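Local coordinates for solute-binding periplasmic protein of iron/siderophore ABC transporter (Yersinia pestis, PDB 6B2Y) that probably binds chelated iron in the periplasm and delivers it to an ABC transporter of the inner membrane, acting as an iron chaperone, at residues 160-165 and 177-182; 236-241 and 258-263; 213-218 and 349-354; 222-227 and 307-312; 295-300 and 377-382. All blocks are in the same frame, centred on the assembly; numbering follows the deposited sequence.

Contact 1 of 5, residues 160-165 and 177-182; sequences VFVDFR and RLLGKA
Val160 meets Leu178 and Ala182, turning its CB toward helix 168-182 and dividing its two methyls between them. With CG1 anti to the backbone N (chi1 167°), that methyl lies 3.7 Å from Leu178 CD2, the two side chains sliding past each other in opposite directions, while CG2 approaches the short Ala182 CB more loosely, at 4.4 Å. Phe161 sends its CB away from the helix, as the alternation of a strand requires, and its backbone takes part instead: Phe161 O sits 3.2 Å from Leu178 CD2. Val162 faces the helix again. Its CG1 lies anti to the carbonyl carbon and reaches Leu179 CG at 3.8 Å, the side chains crossing at about a right angle, and the same methyl also meets Leu178 CD2 at 3.9 Å. Beta-branched valines are at home in a strand, and here they give it a compact apolar face. Asp163 then makes an Asx turn, its OD1 accepting from Arg165 N, while its backbone O bonds to Ser175 OG of the same helix. Phe164 brings the edge of its ring to Leu179, with CZ 4.4 Å from Leu179 CD1; Thr172, Ser175 and Met176 also touch this side chain. Strand 159-162 is an outermost strand of the parallel five-stranded sheet, and the helix that follows it folds back antiparallel, 155° between the segment axes. No hydrogen bond joins the two segments, so this buried face coheres through apolar van der Waals contact and the exclusion of water.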
# COMPACT_ATOMS: atom_id res chain seq x y z
N VAL A 160 -9.22 -14.24 9.35
CA VAL A 160 -8.94 -13.01 10.11
C VAL A 160 -8.91 -11.84 9.13
O VAL A 160 -8.19 -11.91 8.12
CB VAL A 160 -7.61 -13.12 10.87
CG1 VAL A 160 -7.17 -11.75 11.38
CG2 VAL A 160 -7.72 -14.13 12.01
N PHE A 161 -9.65 -10.77 9.43
CA PHE A 161 -9.68 -9.56 8.61
C PHE A 161 -8.76 -8.49 9.17
O PHE A 161 -8.74 -8.25 10.38
CB PHE A 161 -11.10 -8.99 8.49
CG PHE A 161 -12.00 -9.83 7.65
CD1 PHE A 161 -12.06 -9.65 6.28
CD2 PHE A 161 -12.76 -10.84 8.23
CE1 PHE A 161 -12.88 -10.45 5.50
CE2 PHE A 161 -13.58 -11.65 7.45
CZ PHE A 161 -13.64 -11.45 6.09
N VAL A 162 -7.99 -7.85 8.28
CA VAL A 162 -7.15 -6.70 8.60
C VAL A 162 -7.62 -5.53 7.74
O VAL A 162 -8.46 -5.67 6.86
CB VAL A 162 -5.66 -6.98 8.36
CG1 VAL A 162 -5.15 -8.06 9.31
CG2 VAL A 162 -5.42 -7.36 6.86
N ASP A 163 -7.07 -4.34 8.02
CA ASP A 163 -7.32 -3.21 7.13
C ASP A 163 -6.12 -2.27 7.11
O ASP A 163 -5.72 -1.73 8.15
CB ASP A 163 -8.55 -2.41 7.55
CG ASP A 163 -8.76 -1.19 6.65
OD1 ASP A 163 -8.78 -1.36 5.42
OD2 ASP A 163 -8.87 -0.06 7.18
N PHE A 164 -5.58 -2.07 5.90
CA PHE A 164 -4.60 -1.03 5.58
C PHE A 164 -5.12 -0.09 4.51
O PHE A 164 -4.38 0.80 4.07
CB PHE A 164 -3.28 -1.66 5.09
CG PHE A 164 -2.69 -2.64 6.05
CD1 PHE A 164 -2.10 -2.20 7.23
CD2 PHE A 164 -2.75 -4.01 5.78
CE1 PHE A 164 -1.54 -3.10 8.11
CE2 PHE A 164 -2.20 -4.92 6.65
CZ PHE A 164 -1.60 -4.46 7.83
N ARG A 165 -6.36 -0.27 4.08
CA ARG A 165 -6.89 0.38 2.89
C ARG A 165 -7.96 1.41 3.20
O ARG A 165 -7.93 2.53 2.68
CB ARG A 165 -7.47 -0.68 1.93
CG ARG A 165 -7.56 -0.18 0.47
CD ARG A 165 -8.46 -1.09 -0.38
NE ARG A 165 -9.75 -1.25 0.27
CZ ARG A 165 -10.25 -2.41 0.69
NH1 ARG A 165 -9.57 -3.53 0.47
NH2 ARG A 165 -11.43 -2.44 1.31
N ARG A 177 -0.76 -5.46 15.09
CA ARG A 177 -0.82 -6.19 16.36
C ARG A 177 -1.64 -7.46 16.20
O ARG A 177 -1.23 -8.54 16.65
CB ARG A 177 -1.41 -5.31 17.47
CG ARG A 177 -1.45 -6.05 18.83
CD ARG A 177 -1.88 -5.13 20.01
NE ARG A 177 -0.96 -4.01 20.17
CZ ARG A 177 -1.20 -2.78 19.72
NH1 ARG A 177 -2.34 -2.49 19.12
NH2 ARG A 177 -0.29 -1.82 19.87
N LEU A 178 -2.78 -7.35 15.52
CA LEU A 178 -3.64 -8.51 15.26
C LEU A 178 -2.91 -9.61 14.49
O LEU A 178 -3.03 -10.80 14.81
CB LEU A 178 -4.89 -8.06 14.50
CG LEU A 178 -5.72 -9.13 13.81
CD1 LEU A 178 -6.43 -9.96 14.87
CD2 LEU A 178 -6.72 -8.42 12.91
N LEU A 179 -2.18 -9.23 13.43
CA LEU A 179 -1.40 -10.23 12.69
C LEU A 179 -0.34 -10.86 13.58
O LEU A 179 -0.10 -12.08 13.50
CB LEU A 179 -0.74 -9.58 11.46
CG LEU A 179 -1.69 -9.36 10.28
CD1 LEU A 179 -1.02 -8.59 9.13
CD2 LEU A 179 -2.26 -10.70 9.79
N GLY A 180 0.32 -10.06 14.41
CA GLY A 180 1.32 -10.61 15.32
C GLY A 180 0.72 -11.61 16.28
O GLY A 180 1.34 -12.63 16.60
N LYS A 181 -0.50 -11.35 16.76
CA LYS A 181 -1.18 -12.29 17.65
C LYS A 181 -1.65 -13.53 16.90
O LYS A 181 -1.44 -14.66 17.36
CB LYS A 181 -2.34 -11.57 18.34
CG LYS A 181 -3.04 -12.38 19.42
CD LYS A 181 -4.01 -11.54 20.22
CE LYS A 181 -4.66 -12.35 21.31
NZ LYS A 181 -5.62 -11.56 22.16
N ALA A 182 -2.28 -13.34 15.73
CA ALA A 182 -2.84 -14.47 15.00
C ALA A 182 -1.76 -15.37 14.42
O ALA A 182 -1.98 -16.57 14.24
CB ALA A 182 -3.74 -13.97 13.86

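Contact 2 of 5, residues 236-241 and 258-263; sequences KGNMGD and GSLGTV
Lys236 and Gly258 supply the hydrogen bond of this contact, a backbone one: Lys236 N donates to Gly258 O over 3.0 Å, from above the carbonyl plane. It lies just beyond the regular pairing of the two-stranded antiparallel sheet of 232-234 and 260-262, in which Ser259 bonds to Gly235 and Gly261 to Thr233, and departs from that pattern. The lysine side chain leads away, and its NZ bonds to the carbonyls of Lys253 and Leu256.

Close backbone packing comes next. Gly237 CA lies 3.8 Å from Ser259 CB, an approach that the lack of a side chain on glycine allows; its phi of 142° also suits glycine.

The remaining contact is between a polar and an apolar side chain. Asn238 CG is anti to the backbone N (chi1 -163°), which lays the amide beside Leu260, whose CD2 is 3.5 Å from both Asn238 CG and Asn238 OD1. The amide has its own partners: OD1 accepts a weak bond from Met239 N, and ND2 donates to Arg165 O. Asparagine suits the place because one amide can both accept and donate. With those polar needs met, the leucine methyl packed on the amide may partly shield it from water without competing for its bonds.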
# COMPACT_ATOMS: atom_id res chain seq x y z
N LYS A 236 -12.36 10.25 2.44
CA LYS A 236 -12.24 10.14 3.90
C LYS A 236 -11.60 8.81 4.29
O LYS A 236 -12.23 7.92 4.86
CB LYS A 236 -13.60 10.31 4.56
CG LYS A 236 -14.36 11.55 4.14
CD LYS A 236 -15.87 11.28 4.25
CE LYS A 236 -16.63 12.55 4.55
NZ LYS A 236 -16.67 13.40 3.33
N GLY A 237 -10.30 8.70 4.00
CA GLY A 237 -9.55 7.51 4.29
C GLY A 237 -8.55 7.24 3.17
O GLY A 237 -8.24 8.13 2.39
N ASN A 238 -8.07 6.00 3.13
CA ASN A 238 -6.99 5.59 2.24
C ASN A 238 -5.90 6.65 2.17
O ASN A 238 -5.50 7.17 3.21
CB ASN A 238 -7.56 5.26 0.87
CG ASN A 238 -6.59 4.43 0.02
OD1 ASN A 238 -5.99 4.95 -0.91
ND2 ASN A 238 -6.41 3.16 0.37
N MET A 239 -5.40 6.98 0.96
CA MET A 239 -4.28 7.90 0.89
C MET A 239 -4.65 9.30 1.35
O MET A 239 -3.75 10.09 1.68
CB MET A 239 -3.73 7.93 -0.55
CG MET A 239 -3.05 6.63 -0.95
SD MET A 239 -1.57 7.02 -1.89
CE MET A 239 -1.08 5.47 -2.64
N GLY A 240 -5.95 9.62 1.41
CA GLY A 240 -6.38 10.83 2.09
C GLY A 240 -5.84 10.92 3.50
O GLY A 240 -5.47 12.01 3.96
N ASP A 241 -5.78 9.78 4.21
CA ASP A 241 -5.18 9.77 5.54
C ASP A 241 -3.73 10.24 5.50
O ASP A 241 -3.26 10.90 6.44
CB ASP A 241 -5.26 8.35 6.14
CG ASP A 241 -6.64 8.02 6.68
OD1 ASP A 241 -7.54 8.89 6.61
OD2 ASP A 241 -6.81 6.89 7.20
N GLY A 258 -16.90 7.96 1.14
CA GLY A 258 -16.06 6.92 1.69
C GLY A 258 -14.59 7.15 1.39
O GLY A 258 -14.19 8.26 1.03
N SER A 259 -13.78 6.10 1.54
CA SER A 259 -12.33 6.29 1.47
C SER A 259 -11.82 6.34 0.03
O SER A 259 -10.82 7.02 -0.24
CB SER A 259 -11.63 5.16 2.23
OG SER A 259 -12.09 3.91 1.77
N LEU A 260 -12.48 5.64 -0.90
CA LEU A 260 -12.07 5.61 -2.30
C LEU A 260 -13.24 5.98 -3.20
O LEU A 260 -14.40 5.74 -2.86
CB LEU A 260 -11.54 4.22 -2.69
CG LEU A 260 -10.26 3.80 -1.97
CD1 LEU A 260 -9.92 2.33 -2.22
CD2 LEU A 260 -9.14 4.71 -2.42
N GLY A 261 -12.93 6.55 -4.36
CA GLY A 261 -13.97 6.89 -5.31
C GLY A 261 -13.40 7.68 -6.48
O GLY A 261 -12.20 7.89 -6.59
N THR A 262 -14.31 8.10 -7.36
CA THR A 262 -13.97 8.85 -8.56
C THR A 262 -14.52 10.28 -8.46
O THR A 262 -15.64 10.49 -7.99
CB THR A 262 -14.52 8.16 -9.82
OG1 THR A 262 -13.88 6.89 -10.00
CG2 THR A 262 -14.28 8.99 -11.07
N VAL A 263 -13.71 11.25 -8.87
CA VAL A 263 -14.12 12.65 -8.96
C VAL A 263 -13.91 13.09 -10.40
O VAL A 263 -12.86 12.80 -10.98
CB VAL A 263 -13.30 13.52 -7.98
CG1 VAL A 263 -13.55 15.01 -8.23
CG2 VAL A 263 -13.62 13.14 -6.53

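Contact 3 of 5, residues 213-218 and 349-354; sequences DKKPSV and WFYPEQ
Tyr351, the first residue to leave helical angles after helix 340-350, reaches across to Lys215 and Pro216 in the loop before strand 217-221. From CB its CG lies anti to the carbonyl carbon (chi1 -55°), and this carries the ring toward those two residues. Near the end of the ring, Tyr351 CZ meets Pro216 CD at 3.8 Å. Beyond it Tyr351 OH stands 3.2 Å from Pro216 CD and 3.5 Å from Lys215 CA, with Lys215 CG 3.6 Å away. The phenol is not left without a polar partner, for OH is hydrogen-bonded with Gly247 O, while the lysine runs on extended to a salt bridge with Glu212. A tyrosine therefore suits the spot, the end of its ring meeting aliphatic carbon and its hydroxyl finding a carbonyl.

Phe350 fills the other half. Its CB is 4.1 Å from Pro216 CG, and Val218 CG2 makes an off-centre CH-pi contact, 4.2 Å from the Phe350 ring centroid and 29° off the normal. Ile275 and Ile277 of the neighbouring strand also touch Phe350. The contact thus pairs a wholly apolar part, Phe350 with Val218, with a phenol end whose polar need Gly247 O meets; hydrophobic packing joins the two segments without a hydrogen bond across.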
# COMPACT_ATOMS: atom_id res chain seq x y z
N ASP A 213 -5.32 27.08 7.60
CA ASP A 213 -5.30 27.96 6.43
C ASP A 213 -3.89 28.22 5.89
O ASP A 213 -3.72 29.09 5.04
CB ASP A 213 -6.02 29.28 6.75
CG ASP A 213 -5.29 30.17 7.75
OD1 ASP A 213 -4.23 29.79 8.27
OD2 ASP A 213 -5.81 31.29 8.02
N LYS A 214 -2.89 27.48 6.36
CA LYS A 214 -1.54 27.51 5.80
C LYS A 214 -1.15 26.21 5.11
O LYS A 214 -0.00 26.10 4.65
CB LYS A 214 -0.53 27.81 6.91
CG LYS A 214 -0.84 29.08 7.71
CD LYS A 214 0.42 29.65 8.33
CE LYS A 214 0.29 31.15 8.57
NZ LYS A 214 1.54 31.72 9.14
N LYS A 215 -2.06 25.26 5.00
CA LYS A 215 -1.86 23.93 4.40
C LYS A 215 -2.12 23.96 2.89
O LYS A 215 -3.15 24.49 2.45
CB LYS A 215 -2.78 22.91 5.05
CG LYS A 215 -2.44 22.67 6.49
CD LYS A 215 -3.34 21.61 7.10
CE LYS A 215 -2.93 21.36 8.54
NZ LYS A 215 -3.73 20.24 9.13
N PRO A 216 -1.24 23.36 2.10
CA PRO A 216 -1.48 23.31 0.65
C PRO A 216 -2.65 22.39 0.32
O PRO A 216 -2.84 21.35 0.96
CB PRO A 216 -0.17 22.75 0.10
CG PRO A 216 0.33 21.87 1.21
CD PRO A 216 -0.04 22.61 2.49
N SER A 217 -3.43 22.78 -0.68
CA SER A 217 -4.49 21.90 -1.17
C SER A 217 -3.85 20.85 -2.06
O SER A 217 -2.87 21.12 -2.76
CB SER A 217 -5.56 22.69 -1.92
OG SER A 217 -5.01 23.44 -2.98
N VAL A 218 -4.39 19.64 -2.00
CA VAL A 218 -3.75 18.48 -2.61
C VAL A 218 -4.81 17.66 -3.32
O VAL A 218 -5.87 17.38 -2.76
CB VAL A 218 -3.04 17.58 -1.57
CG1 VAL A 218 -2.37 16.37 -2.27
CG2 VAL A 218 -2.02 18.37 -0.75
N TRP A 349 7.49 16.66 0.42
CA TRP A 349 7.06 17.44 -0.73
C TRP A 349 6.29 18.68 -0.31
O TRP A 349 6.50 19.77 -0.87
CB TRP A 349 6.18 16.61 -1.66
CG TRP A 349 6.86 15.44 -2.28
CD1 TRP A 349 8.19 15.29 -2.54
CD2 TRP A 349 6.22 14.23 -2.74
NE1 TRP A 349 8.43 14.07 -3.13
CE2 TRP A 349 7.23 13.41 -3.28
CE3 TRP A 349 4.90 13.78 -2.76
CZ2 TRP A 349 6.96 12.15 -3.81
CZ3 TRP A 349 4.63 12.54 -3.29
CH2 TRP A 349 5.65 11.73 -3.81
N PHE A 350 5.40 18.55 0.69
CA PHE A 350 4.52 19.66 1.06
C PHE A 350 5.30 20.77 1.74
O PHE A 350 4.98 21.95 1.57
CB PHE A 350 3.40 19.20 2.00
CG PHE A 350 2.47 18.15 1.43
CD1 PHE A 350 2.51 17.78 0.09
CD2 PHE A 350 1.53 17.53 2.26
CE1 PHE A 350 1.65 16.81 -0.40
CE2 PHE A 350 0.66 16.57 1.77
CZ PHE A 350 0.73 16.19 0.44
N TYR A 351 6.28 20.41 2.56
CA TYR A 351 7.05 21.37 3.35
C TYR A 351 8.53 21.04 3.21
O TYR A 351 9.15 20.50 4.14
CB TYR A 351 6.60 21.34 4.82
CG TYR A 351 5.12 21.58 4.99
CD1 TYR A 351 4.60 22.87 5.02
CD2 TYR A 351 4.23 20.52 5.14
CE1 TYR A 351 3.25 23.10 5.16
CE2 TYR A 351 2.86 20.75 5.30
CZ TYR A 351 2.38 22.04 5.33
OH TYR A 351 1.04 22.30 5.48
N PRO A 352 9.12 21.34 2.05
CA PRO A 352 10.52 20.95 1.82
C PRO A 352 11.49 21.53 2.83
O PRO A 352 12.39 20.83 3.30
CB PRO A 352 10.81 21.49 0.41
CG PRO A 352 9.48 21.80 -0.20
CD PRO A 352 8.55 22.12 0.94
N GLU A 353 11.30 22.80 3.20
CA GLU A 353 12.20 23.45 4.14
C GLU A 353 12.17 22.77 5.50
O GLU A 353 13.22 22.43 6.07
CB GLU A 353 11.80 24.93 4.26
CG GLU A 353 12.43 25.66 5.44
CD GLU A 353 13.08 26.96 5.04
OE1 GLU A 353 14.08 27.35 5.68
OE2 GLU A 353 12.59 27.60 4.08
N GLN A 354 10.97 22.53 6.04
CA GLN A 354 10.83 21.98 7.38
C GLN A 354 11.26 20.52 7.46
O GLN A 354 11.58 20.05 8.56
CB GLN A 354 9.38 22.15 7.83
CG GLN A 354 8.77 23.44 7.28
CD GLN A 354 7.54 23.88 8.03
OE1 GLN A 354 7.42 23.66 9.24
NE2 GLN A 354 6.61 24.52 7.32

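Contact 4 of 5, residues 222-227 and 307-312; sequences LRAGAS and QKILGR
Ile309 and Ala224 form the tight part of this contact. Ala224 CB turns toward helix 299-310 and meets Ile309 CG2 at 4.0 Å, while Ile309 CD1 reaches Ala224 O at 3.4 Å and Gly225 CA at 3.9 Å. The bare CA of Gly225 lets Ile309 CD1 come this near, and its positive phi (77°) also favours glycine. A small alanine fits beside it, with Ala278 of strand 275-280 packed on the same methyl.

The outer side belongs to Arg312, partly exposed yet firmly held. Bent at chi3 (-64°), its chain brings one face of the guanidinium over Gly225 N, which stands 3.6 Å from Arg312 NH1, offset toward the rim. What steadies the group is a bond within its own segment, Arg312 NE to Ile309 O (3.0 Å, 156°), which uses a lone pair in the carbonyl plane, together with a salt bridge from NH2 to Glu221. Arginine suits the place because its long chain passes Gly225 CA while its charged end reaches Glu221. Farther out, Ser227 is exposed and poorly ordered.

No hydrogen bond joins the two segments. This is the packing of the C-terminal part of helix 299-310 and Arg312 against the loop that leaves strand 217-221, within the mixed-sheet lobe of the periplasmic binding protein.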
# COMPACT_ATOMS: atom_id res chain seq x y z
N LEU A 222 -5.28 8.45 -8.04
CA LEU A 222 -4.85 7.06 -7.89
C LEU A 222 -4.88 6.33 -9.23
O LEU A 222 -5.83 6.44 -10.00
CB LEU A 222 -5.74 6.34 -6.88
CG LEU A 222 -5.68 6.94 -5.47
CD1 LEU A 222 -6.77 6.32 -4.58
CD2 LEU A 222 -4.29 6.70 -4.87
N ARG A 223 -3.84 5.54 -9.47
CA ARG A 223 -3.68 4.82 -10.74
C ARG A 223 -3.88 5.75 -11.93
O ARG A 223 -4.61 5.44 -12.87
CB ARG A 223 -4.61 3.61 -10.80
CG ARG A 223 -4.53 2.74 -9.56
CD ARG A 223 -5.58 1.64 -9.55
NE ARG A 223 -6.93 2.18 -9.66
CZ ARG A 223 -7.77 1.88 -10.65
NH1 ARG A 223 -8.99 2.40 -10.68
NH2 ARG A 223 -7.39 1.04 -11.61
N ALA A 224 -3.25 6.92 -11.84
CA ALA A 224 -3.42 7.97 -12.83
C ALA A 224 -3.14 7.46 -14.24
O ALA A 224 -2.12 6.81 -14.48
CB ALA A 224 -2.48 9.13 -12.51
N GLY A 225 -4.05 7.78 -15.15
CA GLY A 225 -3.88 7.47 -16.55
C GLY A 225 -4.11 6.03 -16.93
O GLY A 225 -3.99 5.69 -18.11
N ALA A 226 -4.47 5.17 -15.97
CA ALA A 226 -4.62 3.75 -16.25
C ALA A 226 -6.00 3.41 -16.78
O ALA A 226 -6.13 2.58 -17.69
CB ALA A 226 -4.31 2.93 -14.99
N SER A 227 -7.04 4.04 -16.24
CA SER A 227 -8.42 3.66 -16.50
C SER A 227 -9.04 4.64 -17.51
O SER A 227 -8.41 5.58 -17.99
CB SER A 227 -9.19 3.61 -15.18
OG SER A 227 -10.42 2.91 -15.31
N GLN A 307 6.33 12.53 -16.45
CA GLN A 307 6.21 13.56 -17.48
C GLN A 307 5.11 13.22 -18.48
O GLN A 307 4.33 14.09 -18.88
CB GLN A 307 7.55 13.74 -18.20
CG GLN A 307 8.64 14.37 -17.35
CD GLN A 307 8.18 15.65 -16.69
OE1 GLN A 307 7.40 16.41 -17.26
NE2 GLN A 307 8.63 15.88 -15.46
N LYS A 308 5.02 11.95 -18.90
CA LYS A 308 3.97 11.60 -19.85
C LYS A 308 2.59 11.70 -19.20
O LYS A 308 1.63 12.17 -19.82
CB LYS A 308 4.19 10.20 -20.41
CG LYS A 308 2.94 9.60 -21.05
CD LYS A 308 3.27 8.75 -22.29
CE LYS A 308 4.53 7.93 -22.08
NZ LYS A 308 4.76 6.97 -23.21
N ILE A 309 2.47 11.25 -17.94
CA ILE A 309 1.19 11.32 -17.25
C ILE A 309 0.76 12.77 -17.06
O ILE A 309 -0.43 13.09 -17.12
CB ILE A 309 1.28 10.56 -15.90
CG1 ILE A 309 1.27 9.05 -16.15
CG2 ILE A 309 0.14 10.94 -14.96
CD1 ILE A 309 -0.08 8.54 -16.57
N LEU A 310 1.72 13.66 -16.83
CA LEU A 310 1.42 15.07 -16.64
C LEU A 310 1.05 15.77 -17.94
O LEU A 310 0.57 16.91 -17.90
CB LEU A 310 2.61 15.79 -16.00
CG LEU A 310 3.06 15.37 -14.60
CD1 LEU A 310 4.29 16.15 -14.21
CD2 LEU A 310 1.95 15.58 -13.61
N GLY A 311 1.28 15.13 -19.09
CA GLY A 311 0.93 15.70 -20.37
C GLY A 311 -0.44 15.35 -20.89
O GLY A 311 -0.77 15.71 -22.03
N ARG A 312 -1.27 14.66 -20.10
CA ARG A 312 -2.61 14.31 -20.53
C ARG A 312 -3.50 15.56 -20.59
O ARG A 312 -3.25 16.56 -19.91
CB ARG A 312 -3.25 13.29 -19.58
CG ARG A 312 -2.69 11.88 -19.67
CD ARG A 312 -3.29 11.00 -18.57
NE ARG A 312 -2.90 11.46 -17.24
CZ ARG A 312 -3.71 11.50 -16.19
NH1 ARG A 312 -4.96 11.10 -16.28
NH2 ARG A 312 -3.26 11.96 -15.03

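Contact 5 of 5, residues 295-300 and 377-382; sequences AQVTPE and SGTYWI
The backbones of residues 295-299 and 377-382 run at 46° to each other and come closest at Ala295 and Gly378, whose CA atoms are 4.1 Å apart. Two hydroxyls tie them. Ser377 OG, turned to Ala295 by a chi1 of 57°, donates to Ala295 O over 3.0 Å, in the carbonyl plane and on a lone pair. Thr379 OG1 donates to Val297 O at 2.7 Å, but from above the carbonyl plane. The same Val297 O receives a CA-H...O contact from Gly378 CA at 3.1 Å; glycine fits here because its positive phi is easy for it and its lack of a side chain lets the Ala295 backbone come so close.

Van der Waals contact fills the rest. Tyr380 brings OH to 3.2 Å from Ala295 CB, and its ring also meets Trp330 edge-to-face. Val297 CG1 crosses Thr379 at about a right angle, 4.1 Å from Thr379 CB, and Pro299 CD lies 3.4 Å from Thr379 OG1, so the threonine serves as both donor and filler. Farther along, Ile382 CD1 approaches Pro299 O.

Thr298 caps the start of helix 299-310, with proline in the first turn, where no backbone N-H is needed. The arrangement is an N-capped helix start laid beside the segment that leads into strand 381-383, the antiparallel edge strand of the mixed sheet.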
# COMPACT_ATOMS: atom_id res chain seq x y z
N ALA A 295 10.10 -2.03 -7.68
CA ALA A 295 11.39 -2.55 -7.22
C ALA A 295 12.41 -2.65 -8.34
O ALA A 295 13.60 -2.82 -8.06
CB ALA A 295 11.21 -3.92 -6.56
N GLN A 296 11.98 -2.54 -9.60
CA GLN A 296 12.88 -2.65 -10.74
C GLN A 296 12.90 -1.37 -11.57
O GLN A 296 13.44 -1.37 -12.69
CB GLN A 296 12.49 -3.84 -11.62
CG GLN A 296 12.56 -5.20 -10.89
CD GLN A 296 12.10 -6.35 -11.76
OE1 GLN A 296 11.03 -6.31 -12.37
NE2 GLN A 296 12.92 -7.40 -11.84
N VAL A 297 12.35 -0.28 -11.05
CA VAL A 297 12.27 0.98 -11.78
C VAL A 297 13.41 1.88 -11.33
O VAL A 297 13.68 2.01 -10.13
CB VAL A 297 10.91 1.65 -11.56
CG1 VAL A 297 10.90 3.04 -12.17
CG2 VAL A 297 9.81 0.79 -12.16
N THR A 298 14.11 2.48 -12.31
CA THR A 298 15.17 3.44 -12.05
C THR A 298 14.60 4.84 -11.95
O THR A 298 13.52 5.12 -12.47
CB THR A 298 16.20 3.39 -13.19
OG1 THR A 298 15.62 3.93 -14.39
CG2 THR A 298 16.64 1.97 -13.44
N PRO A 299 15.33 5.76 -11.29
CA PRO A 299 14.88 7.16 -11.27
C PRO A 299 14.53 7.70 -12.64
O PRO A 299 13.47 8.32 -12.80
CB PRO A 299 16.07 7.90 -10.64
CG PRO A 299 16.68 6.88 -9.72
CD PRO A 299 16.51 5.55 -10.43
N GLU A 300 15.36 7.43 -13.66
CA GLU A 300 15.11 7.99 -14.98
C GLU A 300 13.81 7.48 -15.58
O GLU A 300 13.04 8.26 -16.15
CB GLU A 300 16.29 7.69 -15.91
CG GLU A 300 16.01 8.02 -17.37
CD GLU A 300 15.70 6.78 -18.22
OE1 GLU A 300 14.57 6.69 -18.75
OE2 GLU A 300 16.59 5.91 -18.37
N SER A 377 15.46 -1.87 -3.47
CA SER A 377 15.85 -1.58 -4.83
C SER A 377 14.74 -0.79 -5.48
O SER A 377 13.61 -0.76 -4.99
CB SER A 377 16.14 -2.85 -5.63
OG SER A 377 15.01 -3.70 -5.62
N GLY A 378 15.07 -0.14 -6.59
CA GLY A 378 14.06 0.51 -7.39
C GLY A 378 13.67 1.90 -6.90
O GLY A 378 14.37 2.55 -6.12
N THR A 379 12.51 2.34 -7.38
CA THR A 379 12.05 3.72 -7.23
C THR A 379 10.58 3.71 -6.85
O THR A 379 9.74 3.23 -7.62
CB THR A 379 12.26 4.49 -8.54
OG1 THR A 379 13.64 4.42 -8.92
CG2 THR A 379 11.82 5.94 -8.39
N TYR A 380 10.25 4.26 -5.69
CA TYR A 380 8.88 4.23 -5.19
C TYR A 380 8.24 5.61 -5.06
O TYR A 380 7.07 5.70 -4.69
CB TYR A 380 8.84 3.50 -3.85
CG TYR A 380 9.14 2.03 -3.96
CD1 TYR A 380 10.45 1.55 -3.92
CD2 TYR A 380 8.12 1.10 -4.11
CE1 TYR A 380 10.73 0.19 -4.00
CE2 TYR A 380 8.39 -0.26 -4.20
CZ TYR A 380 9.69 -0.70 -4.15
OH TYR A 380 9.95 -2.06 -4.25
N TRP A 381 8.98 6.68 -5.36
CA TRP A 381 8.41 8.02 -5.40
C TRP A 381 9.33 8.85 -6.28
O TRP A 381 10.48 8.48 -6.52
CB TRP A 381 8.30 8.62 -3.99
CG TRP A 381 9.53 8.49 -3.18
CD1 TRP A 381 10.64 9.31 -3.22
CD2 TRP A 381 9.81 7.50 -2.19
NE1 TRP A 381 11.58 8.88 -2.31
CE2 TRP A 381 11.10 7.77 -1.67
CE3 TRP A 381 9.10 6.40 -1.68
CZ2 TRP A 381 11.69 6.98 -0.69
CZ3 TRP A 381 9.69 5.62 -0.70
CH2 TRP A 381 10.97 5.91 -0.21
N ILE A 382 8.80 9.98 -6.76
CA ILE A 382 9.59 10.87 -7.62
C ILE A 382 8.91 12.23 -7.70
O ILE A 382 7.68 12.34 -7.66
CB ILE A 382 9.79 10.24 -9.03
CG1 ILE A 382 11.08 10.77 -9.66
CG2 ILE A 382 8.59 10.49 -9.93
CD1 ILE A 382 12.31 10.04 -9.21

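Contact 1 belongs to the parallel-sheet lobe, whereas contacts 3, 4 and 5 pack around the mixed sheet, giving the two-lobed plan of periplasmic binding proteins. Contact 2 touches both groups: a probable hydrogen bond of 2.8 Å from Asn238 ND2 to Arg165 O ties it to contact 1, and Leu260 CD2 packs on Leu222 CD1 of contact 4 at 3.6 Å. Contacts 3 and 5 meet on the mixed sheet through Trp349 and Trp381, while contacts 4 and 5 share helix 299-310, about 17 Å apart between centres. Contacts 1 and 4 lie on opposite sides of the chain's centre. No iron chelate is bound in this apo form; a sodium ion about 7 Å from the Tyr380 side chain does not by itself mark the iron site.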